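Local coordinates for serine acetyltransferase 1, putative (Entamoeba histolytica, PDB 7BW9), which probably catalyses transfer of an acetyl group from acetyl-CoA to serine, a step toward cysteine, and binds cysteine, at residues 71-76 with 80-85; 131-136 with 170-175; 254-259 with 264-269. One frame throughout, in Å; residues are numbered along the deposited sequence.

Contact 1 (71-76 with 80-85); sequences HIQNSI and YNQQLA
Ala85 plugs its methyl group into the groove between Gln73 and Ile76, where two consecutive helices, 58-79 and 82-94, fold back on each other as a helical hairpin in the helical part of the chain. One wall of the groove is backbone: Ala85 CB stands 3.6 Å from Gln73 O. Gln73 adds the rest of that wall with its CG, placed anti to the backbone N (chi1 171°). Facing it, the Ile76 branch methyl makes a bump of its own, its CG2 lying 3.7 Å from Ala85 CA, so each side sinks a small apolar knob against the other's backbone. The same Ile76 CG2 faces Tyr80 CD2 at 4.0 Å and, more loosely, Leu84 CD2 at 4.4 Å. Leu84 CD2 in turn lies over one face of the Tyr80 ring, toward its rim, so that the two methyls and the ring form one small apolar patch.

The turn itself is tight. Ile76 O accepts from Tyr80 N at 2.8 Å, while its position near the plane of the Tyr80 ring puts it at the ring's edge. The hydroxyl end of Tyr80 looks beyond the two segments: Tyr80 OH is hydrogen-bonded to the backbone N atoms of Ile148 and Glu149, at the start of helix 148-162, whose Tyr150 packs on Ile76. After the break in helical geometry at Tyr80, the new helix starts with Asn81 as its N-cap: Asn81 OD1 accepts a hydrogen bond from Leu84 N at 3.0 Å, with a nearly straight N-H...O angle of 164°.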
# COMPACT_ATOMS: atom_id res chain seq x y z
N HIS A 71 4.36 -21.84 -13.78
CA HIS A 71 4.40 -21.38 -12.39
C HIS A 71 3.01 -21.44 -11.77
O HIS A 71 2.86 -21.80 -10.59
CB HIS A 71 4.98 -19.97 -12.31
CG HIS A 71 4.86 -19.36 -10.94
ND1 HIS A 71 5.87 -19.42 -10.01
CD2 HIS A 71 3.84 -18.70 -10.35
CE1 HIS A 71 5.48 -18.82 -8.90
NE2 HIS A 71 4.25 -18.37 -9.08
N ILE A 72 1.97 -21.09 -12.53
CA ILE A 72 0.61 -21.17 -11.99
C ILE A 72 0.26 -22.62 -11.70
O ILE A 72 -0.28 -22.94 -10.63
CB ILE A 72 -0.41 -20.52 -12.94
CG1 ILE A 72 -0.18 -19.01 -13.02
CG2 ILE A 72 -1.85 -20.82 -12.49
CD1 ILE A 72 -0.95 -18.34 -14.15
N GLN A 73 0.58 -23.52 -12.63
CA GLN A 73 0.28 -24.93 -12.43
C GLN A 73 0.97 -25.47 -11.18
O GLN A 73 0.35 -26.17 -10.37
CB GLN A 73 0.66 -25.74 -13.67
CG GLN A 73 0.57 -27.25 -13.46
CD GLN A 73 0.29 -28.03 -14.74
OE1 GLN A 73 0.16 -27.47 -15.83
NE2 GLN A 73 0.20 -29.35 -14.60
N ASN A 74 2.23 -25.09 -10.97
CA ASN A 74 2.94 -25.58 -9.79
C ASN A 74 2.35 -25.05 -8.49
O ASN A 74 2.35 -25.77 -7.48
CB ASN A 74 4.43 -25.23 -9.88
CG ASN A 74 5.13 -25.97 -10.99
OD1 ASN A 74 4.60 -26.95 -11.53
ND2 ASN A 74 6.33 -25.51 -11.35
N SER A 75 1.86 -23.81 -8.48
CA SER A 75 1.26 -23.30 -7.25
C SER A 75 -0.08 -23.96 -6.96
O SER A 75 -0.40 -24.24 -5.80
CB SER A 75 1.11 -21.79 -7.32
OG SER A 75 2.30 -21.19 -7.81
N ILE A 76 -0.89 -24.21 -8.00
CA ILE A 76 -2.20 -24.81 -7.77
C ILE A 76 -2.04 -26.25 -7.29
O ILE A 76 -2.73 -26.68 -6.36
CB ILE A 76 -3.08 -24.71 -9.03
CG1 ILE A 76 -3.38 -23.24 -9.35
CG2 ILE A 76 -4.39 -25.46 -8.83
CD1 ILE A 76 -4.07 -23.03 -10.68
N TYR A 80 -3.58 -28.19 -4.15
CA TYR A 80 -4.56 -29.20 -4.57
C TYR A 80 -3.89 -30.40 -5.22
O TYR A 80 -3.26 -31.21 -4.54
CB TYR A 80 -5.56 -28.61 -5.56
CG TYR A 80 -6.39 -27.46 -5.03
CD1 TYR A 80 -7.55 -27.69 -4.31
CD2 TYR A 80 -6.01 -26.15 -5.28
CE1 TYR A 80 -8.32 -26.63 -3.83
CE2 TYR A 80 -6.77 -25.08 -4.80
CZ TYR A 80 -7.91 -25.33 -4.08
OH TYR A 80 -8.66 -24.27 -3.62
N ASN A 81 -4.00 -30.51 -6.54
CA ASN A 81 -3.44 -31.63 -7.28
C ASN A 81 -3.27 -31.24 -8.74
O ASN A 81 -3.76 -30.20 -9.19
CB ASN A 81 -4.32 -32.88 -7.16
CG ASN A 81 -5.70 -32.67 -7.75
OD1 ASN A 81 -5.86 -32.56 -8.97
ND2 ASN A 81 -6.70 -32.60 -6.89
N GLN A 82 -2.61 -32.12 -9.50
CA GLN A 82 -2.30 -31.81 -10.89
C GLN A 82 -3.55 -31.74 -11.76
O GLN A 82 -3.59 -30.96 -12.72
CB GLN A 82 -1.32 -32.84 -11.46
CG GLN A 82 -0.90 -32.52 -12.90
CD GLN A 82 0.58 -32.74 -13.17
OE1 GLN A 82 1.40 -32.84 -12.24
NE2 GLN A 82 0.94 -32.82 -14.45
N GLN A 83 -4.57 -32.55 -11.47
CA GLN A 83 -5.76 -32.54 -12.32
C GLN A 83 -6.42 -31.17 -12.31
O GLN A 83 -6.66 -30.57 -13.37
CB GLN A 83 -6.76 -33.63 -11.91
CG GLN A 83 -7.99 -33.66 -12.84
CD GLN A 83 -8.96 -34.81 -12.58
OE1 GLN A 83 -9.98 -34.64 -11.92
NE2 GLN A 83 -8.65 -35.99 -13.12
N LEU A 84 -6.72 -30.65 -11.11
CA LEU A 84 -7.33 -29.33 -11.00
C LEU A 84 -6.43 -28.25 -11.60
O LEU A 84 -6.91 -27.34 -12.29
CB LEU A 84 -7.64 -29.02 -9.53
CG LEU A 84 -8.26 -27.64 -9.30
CD1 LEU A 84 -9.67 -27.60 -9.88
CD2 LEU A 84 -8.30 -27.25 -7.83
N ALA A 85 -5.12 -28.35 -11.35
CA ALA A 85 -4.19 -27.38 -11.93
C ALA A 85 -4.29 -27.35 -13.45
O ALA A 85 -4.40 -26.28 -14.06
CB ALA A 85 -2.77 -27.71 -11.47

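Contact 2 (131-136 with 170-175); sequences HVMMIQ and TSIGNH
Gln136 reaches from helix 128-144 to the backbone of Thr170 in the first coil of the left-handed parallel beta-helix, and this is where the contact is tight. The side chain leaves anti to its own N (chi1 -157°) and then bends at chi2, -84°, which turns the amide toward the coil. Gln136 NE2 donates to Thr170 O over 3.0 Å, a bond bent to 140° at the hydrogen and tilted out of both the amide and the carbonyl planes. The same nitrogen also serves His167 O, so the amide is tied to two carbonyls of the turn leading into strand 171-172. Its oxygen is occupied as well: a water donates to Gln136 OE1 at 2.8 Å and to Thr170 O at 2.9 Å, and takes a weak bond from Ile172 N. The Thr170 hydroxyl plays no part here, since OG1 is bonded to Gly187 O and His167 O.

One helical turn back the grip is looser, with no hydrogen bond across the segments. Met133, curled at chi2 and chi3, meets Ile172 tip to tip, and Ile166 of strand 165-166 packs beside it. Past Ile172 the two segments part: Asn174 and His175 turn to other partners, the His175 ring stacking with Trp195, and Arg137 takes over, reaching the carbonyl oxygens of Ile172 and Gly173. Between the two segments the apolar part centres on the Ile172 end methyl, which lies between the Gln136 amide and the Met133 methyl: Ile172 CD1 is 3.8 Å from both Gln136 OE1 and Met133 CE.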
# COMPACT_ATOMS: atom_id res chain seq x y z
N HIS A 131 -2.97 -2.53 -13.68
CA HIS A 131 -2.19 -3.70 -13.29
C HIS A 131 -3.02 -4.64 -12.44
O HIS A 131 -2.93 -5.86 -12.58
CB HIS A 131 -0.91 -3.29 -12.56
CG HIS A 131 0.04 -2.51 -13.42
ND1 HIS A 131 1.06 -1.74 -12.91
CD2 HIS A 131 0.11 -2.38 -14.77
CE1 HIS A 131 1.72 -1.16 -13.90
NE2 HIS A 131 1.17 -1.54 -15.04
N VAL A 132 -3.88 -4.10 -11.58
CA VAL A 132 -4.67 -4.99 -10.73
C VAL A 132 -5.66 -5.78 -11.57
O VAL A 132 -5.96 -6.94 -11.26
CB VAL A 132 -5.35 -4.20 -9.58
CG1 VAL A 132 -6.56 -3.42 -10.09
CG2 VAL A 132 -5.80 -5.15 -8.48
N MET A 133 -6.16 -5.19 -12.66
CA MET A 133 -7.12 -5.88 -13.50
C MET A 133 -6.46 -6.91 -14.41
O MET A 133 -7.06 -7.96 -14.69
CB MET A 133 -7.93 -4.87 -14.32
CG MET A 133 -8.96 -4.10 -13.45
SD MET A 133 -9.91 -5.17 -12.33
CE MET A 133 -10.73 -6.21 -13.56
N MET A 134 -5.23 -6.65 -14.89
CA MET A 134 -4.45 -7.71 -15.52
C MET A 134 -4.40 -8.95 -14.63
O MET A 134 -4.65 -10.07 -15.08
CB MET A 134 -3.03 -7.23 -15.80
CG MET A 134 -2.90 -6.03 -16.73
SD MET A 134 -1.14 -5.70 -17.03
CE MET A 134 -1.21 -4.39 -18.26
N ILE A 135 -4.09 -8.77 -13.35
CA ILE A 135 -4.04 -9.92 -12.44
C ILE A 135 -5.44 -10.46 -12.16
O ILE A 135 -5.64 -11.69 -12.16
CB ILE A 135 -3.33 -9.52 -11.13
CG1 ILE A 135 -1.95 -8.96 -11.45
CG2 ILE A 135 -3.22 -10.72 -10.19
CD1 ILE A 135 -0.98 -9.98 -12.11
N GLN A 136 -6.42 -9.58 -11.92
CA GLN A 136 -7.74 -10.04 -11.48
C GLN A 136 -8.43 -10.87 -12.56
O GLN A 136 -9.04 -11.90 -12.25
CB GLN A 136 -8.63 -8.87 -11.09
CG GLN A 136 -9.78 -9.27 -10.10
CD GLN A 136 -11.01 -9.84 -10.80
OE1 GLN A 136 -11.23 -9.55 -11.97
NE2 GLN A 136 -11.78 -10.66 -10.09
N THR A 170 -14.59 -11.91 -7.49
CA THR A 170 -15.34 -10.75 -7.99
C THR A 170 -15.60 -10.87 -9.49
O THR A 170 -14.71 -11.24 -10.26
CB THR A 170 -14.56 -9.47 -7.69
OG1 THR A 170 -14.27 -9.40 -6.29
CG2 THR A 170 -15.35 -8.25 -8.09
N SER A 171 -16.84 -10.58 -9.89
CA SER A 171 -17.25 -10.56 -11.29
C SER A 171 -17.28 -9.11 -11.79
O SER A 171 -18.03 -8.28 -11.24
CB SER A 171 -18.64 -11.19 -11.44
OG SER A 171 -19.05 -11.17 -12.79
N ILE A 172 -16.49 -8.82 -12.82
CA ILE A 172 -16.29 -7.44 -13.26
C ILE A 172 -16.47 -7.36 -14.77
O ILE A 172 -15.79 -8.06 -15.52
CB ILE A 172 -14.89 -6.93 -12.87
CG1 ILE A 172 -14.73 -6.99 -11.34
CG2 ILE A 172 -14.65 -5.51 -13.44
CD1 ILE A 172 -13.35 -6.59 -10.82
N GLY A 173 -17.34 -6.45 -15.22
CA GLY A 173 -17.57 -6.24 -16.63
C GLY A 173 -16.46 -5.42 -17.28
O GLY A 173 -15.40 -5.18 -16.71
N ASN A 174 -16.75 -4.96 -18.49
CA ASN A 174 -15.71 -4.36 -19.31
C ASN A 174 -15.61 -2.85 -19.08
O ASN A 174 -16.50 -2.22 -18.49
CB ASN A 174 -15.94 -4.68 -20.79
CG ASN A 174 -17.29 -4.21 -21.31
OD1 ASN A 174 -17.58 -3.02 -21.33
ND2 ASN A 174 -18.10 -5.15 -21.77
N HIS A 175 -14.49 -2.29 -19.54
CA HIS A 175 -14.20 -0.86 -19.42
C HIS A 175 -14.22 -0.40 -17.96
O HIS A 175 -14.75 0.66 -17.64
CB HIS A 175 -15.16 -0.02 -20.25
CG HIS A 175 -15.05 -0.25 -21.74
ND1 HIS A 175 -15.83 -1.17 -22.41
CD2 HIS A 175 -14.29 0.35 -22.68
CE1 HIS A 175 -15.55 -1.12 -23.70
NE2 HIS A 175 -14.61 -0.22 -23.88
O HOH W 1 -13.78 -10.36 -12.91

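Contact 3 (254-259 with 264-269); sequences CWITQN and QIVFIS
In the last coil of the left-handed beta-helix, Ile256 and Val266 meet tip to tip from strands on two different sides of the prism, Ile256 CD1 lying 3.6 Å from Val266 CG1. No hydrogen bond joins the two segments. Each is instead paired with the coil before it, Cys254 and Ile256 with Lys237, Gln264 and Val266 with Lys249, so what joins the two segments is van der Waals packing. Ile256 CG1 lies beside the backbone N (chi1 -51°), and chi2 of -65° turns CD1 toward Val266. Val266 presents CG1, the branch anti to its own N.

Cys254 works against backbone as well as side chains. Its sulfur sits against the backbone where strand 264-267 ends, with Cys254 SG 3.6 Å from Phe267 CA and 3.7 Å from Ile268 N, and it also brushes Val266 CG1 at 4.4 Å.

Strand 264-267 also takes part in the assembly: it pairs antiparallel with a strand of the second subunit, carrying the sheet across the interface, and Trp255 of the third subunit packs on Phe267 and Ile268. Within the chain, the Ile268 side chain extends toward the start of the other segment, bringing its CD1 to 3.9 Å from Cys254 N.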
# COMPACT_ATOMS: atom_id res chain seq x y z
N CYS A 254 -19.61 8.61 1.28
CA CYS A 254 -20.94 8.07 1.54
C CYS A 254 -20.89 6.71 2.23
O CYS A 254 -19.98 5.90 2.01
CB CYS A 254 -21.73 7.92 0.24
SG CYS A 254 -22.49 9.45 -0.30
N TRP A 255 -21.90 6.45 3.05
CA TRP A 255 -22.09 5.15 3.67
C TRP A 255 -23.41 4.60 3.15
O TRP A 255 -24.48 5.06 3.55
CB TRP A 255 -22.06 5.28 5.19
CG TRP A 255 -22.36 4.05 5.94
CD1 TRP A 255 -21.75 2.84 5.82
CD2 TRP A 255 -23.35 3.90 6.96
NE1 TRP A 255 -22.30 1.94 6.70
CE2 TRP A 255 -23.28 2.58 7.43
CE3 TRP A 255 -24.29 4.77 7.54
CZ2 TRP A 255 -24.12 2.09 8.44
CZ3 TRP A 255 -25.12 4.29 8.54
CH2 TRP A 255 -25.03 2.96 8.98
N ILE A 256 -23.34 3.62 2.24
CA ILE A 256 -24.51 3.05 1.57
C ILE A 256 -24.75 1.65 2.11
O ILE A 256 -23.85 0.80 2.07
CB ILE A 256 -24.32 2.98 0.04
CG1 ILE A 256 -23.88 4.33 -0.55
CG2 ILE A 256 -25.58 2.45 -0.63
CD1 ILE A 256 -24.90 5.41 -0.42
N THR A 257 -25.96 1.41 2.60
CA THR A 257 -26.33 0.11 3.14
C THR A 257 -27.69 -0.36 2.62
O THR A 257 -28.21 -1.37 3.09
CB THR A 257 -26.37 0.14 4.68
OG1 THR A 257 -27.12 1.29 5.11
CG2 THR A 257 -24.96 0.20 5.27
N GLN A 258 -28.26 0.35 1.65
CA GLN A 258 -29.54 0.02 1.05
C GLN A 258 -29.42 0.04 -0.47
O GLN A 258 -28.53 0.68 -1.03
CB GLN A 258 -30.62 1.03 1.47
CG GLN A 258 -30.70 1.25 2.96
CD GLN A 258 -31.62 2.39 3.32
OE1 GLN A 258 -31.38 3.54 2.96
NE2 GLN A 258 -32.69 2.06 4.03
N ASN A 259 -30.33 -0.68 -1.12
CA ASN A 259 -30.44 -0.63 -2.57
C ASN A 259 -30.58 0.81 -3.04
O ASN A 259 -31.10 1.67 -2.32
CB ASN A 259 -31.66 -1.42 -3.06
CG ASN A 259 -31.52 -2.91 -2.84
OD1 ASN A 259 -30.42 -3.44 -2.70
ND2 ASN A 259 -32.66 -3.61 -2.84
N GLN A 264 -29.68 7.74 -10.04
CA GLN A 264 -29.59 8.50 -8.80
C GLN A 264 -28.21 9.10 -8.60
O GLN A 264 -27.19 8.46 -8.88
CB GLN A 264 -29.90 7.60 -7.60
CG GLN A 264 -31.28 7.01 -7.58
CD GLN A 264 -32.33 8.07 -7.57
OE1 GLN A 264 -32.59 8.69 -6.54
NE2 GLN A 264 -32.94 8.30 -8.72
N ILE A 265 -28.18 10.33 -8.09
CA ILE A 265 -26.98 10.93 -7.50
C ILE A 265 -27.13 10.86 -5.99
O ILE A 265 -28.14 11.32 -5.44
CB ILE A 265 -26.80 12.39 -7.94
CG1 ILE A 265 -26.77 12.51 -9.47
CG2 ILE A 265 -25.55 12.97 -7.32
CD1 ILE A 265 -26.57 13.93 -9.94
N VAL A 266 -26.16 10.23 -5.32
CA VAL A 266 -26.20 10.03 -3.85
C VAL A 266 -25.05 10.79 -3.20
O VAL A 266 -23.93 10.70 -3.70
CB VAL A 266 -26.15 8.53 -3.51
CG1 VAL A 266 -26.33 8.27 -2.03
CG2 VAL A 266 -27.15 7.73 -4.31
N PHE A 267 -25.33 11.48 -2.11
CA PHE A 267 -24.31 12.32 -1.44
C PHE A 267 -24.65 12.48 0.04
O PHE A 267 -25.82 12.35 0.42
CB PHE A 267 -24.29 13.69 -2.11
CG PHE A 267 -25.65 14.31 -2.26
CD1 PHE A 267 -26.49 13.97 -3.31
CD2 PHE A 267 -26.12 15.21 -1.33
CE1 PHE A 267 -27.75 14.53 -3.44
CE2 PHE A 267 -27.39 15.77 -1.44
CZ PHE A 267 -28.20 15.43 -2.50
N ILE A 268 -23.64 12.81 0.85
CA ILE A 268 -23.83 13.08 2.30
C ILE A 268 -24.79 14.28 2.43
O ILE A 268 -24.64 15.24 1.67
CB ILE A 268 -22.46 13.27 2.99
CG1 ILE A 268 -21.67 11.96 2.98
CG2 ILE A 268 -22.65 13.81 4.40
CD1 ILE A 268 -20.17 12.13 2.97
N SER A 269 -25.70 14.23 3.39
CA SER A 269 -26.79 15.21 3.47
C SER A 269 -26.29 16.61 3.83
O SER A 269 -26.92 17.60 3.43
CB SER A 269 -27.84 14.78 4.50
OG SER A 269 -28.28 13.45 4.26

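From the N terminus the three contacts follow one another in series, with no nesting or crossing. Contact 1 closes the shortest loop, residues 77-79, and pins the corner between two helices. Contact 2 spans 33 residues, among them helix 148-162 and strand 165-166, and brings the chain back to an earlier helix as the beta-helix begins; by pairing helix 128-144 with the first coil it joins the helical part to the coils. Contact 3 closes residues 260-263 at the other end of that beta-helix, finishing the coils where other subunits meet them. The centres of contacts 1 and 2 are 22 Å apart, those of contacts 2 and 3 25 Å.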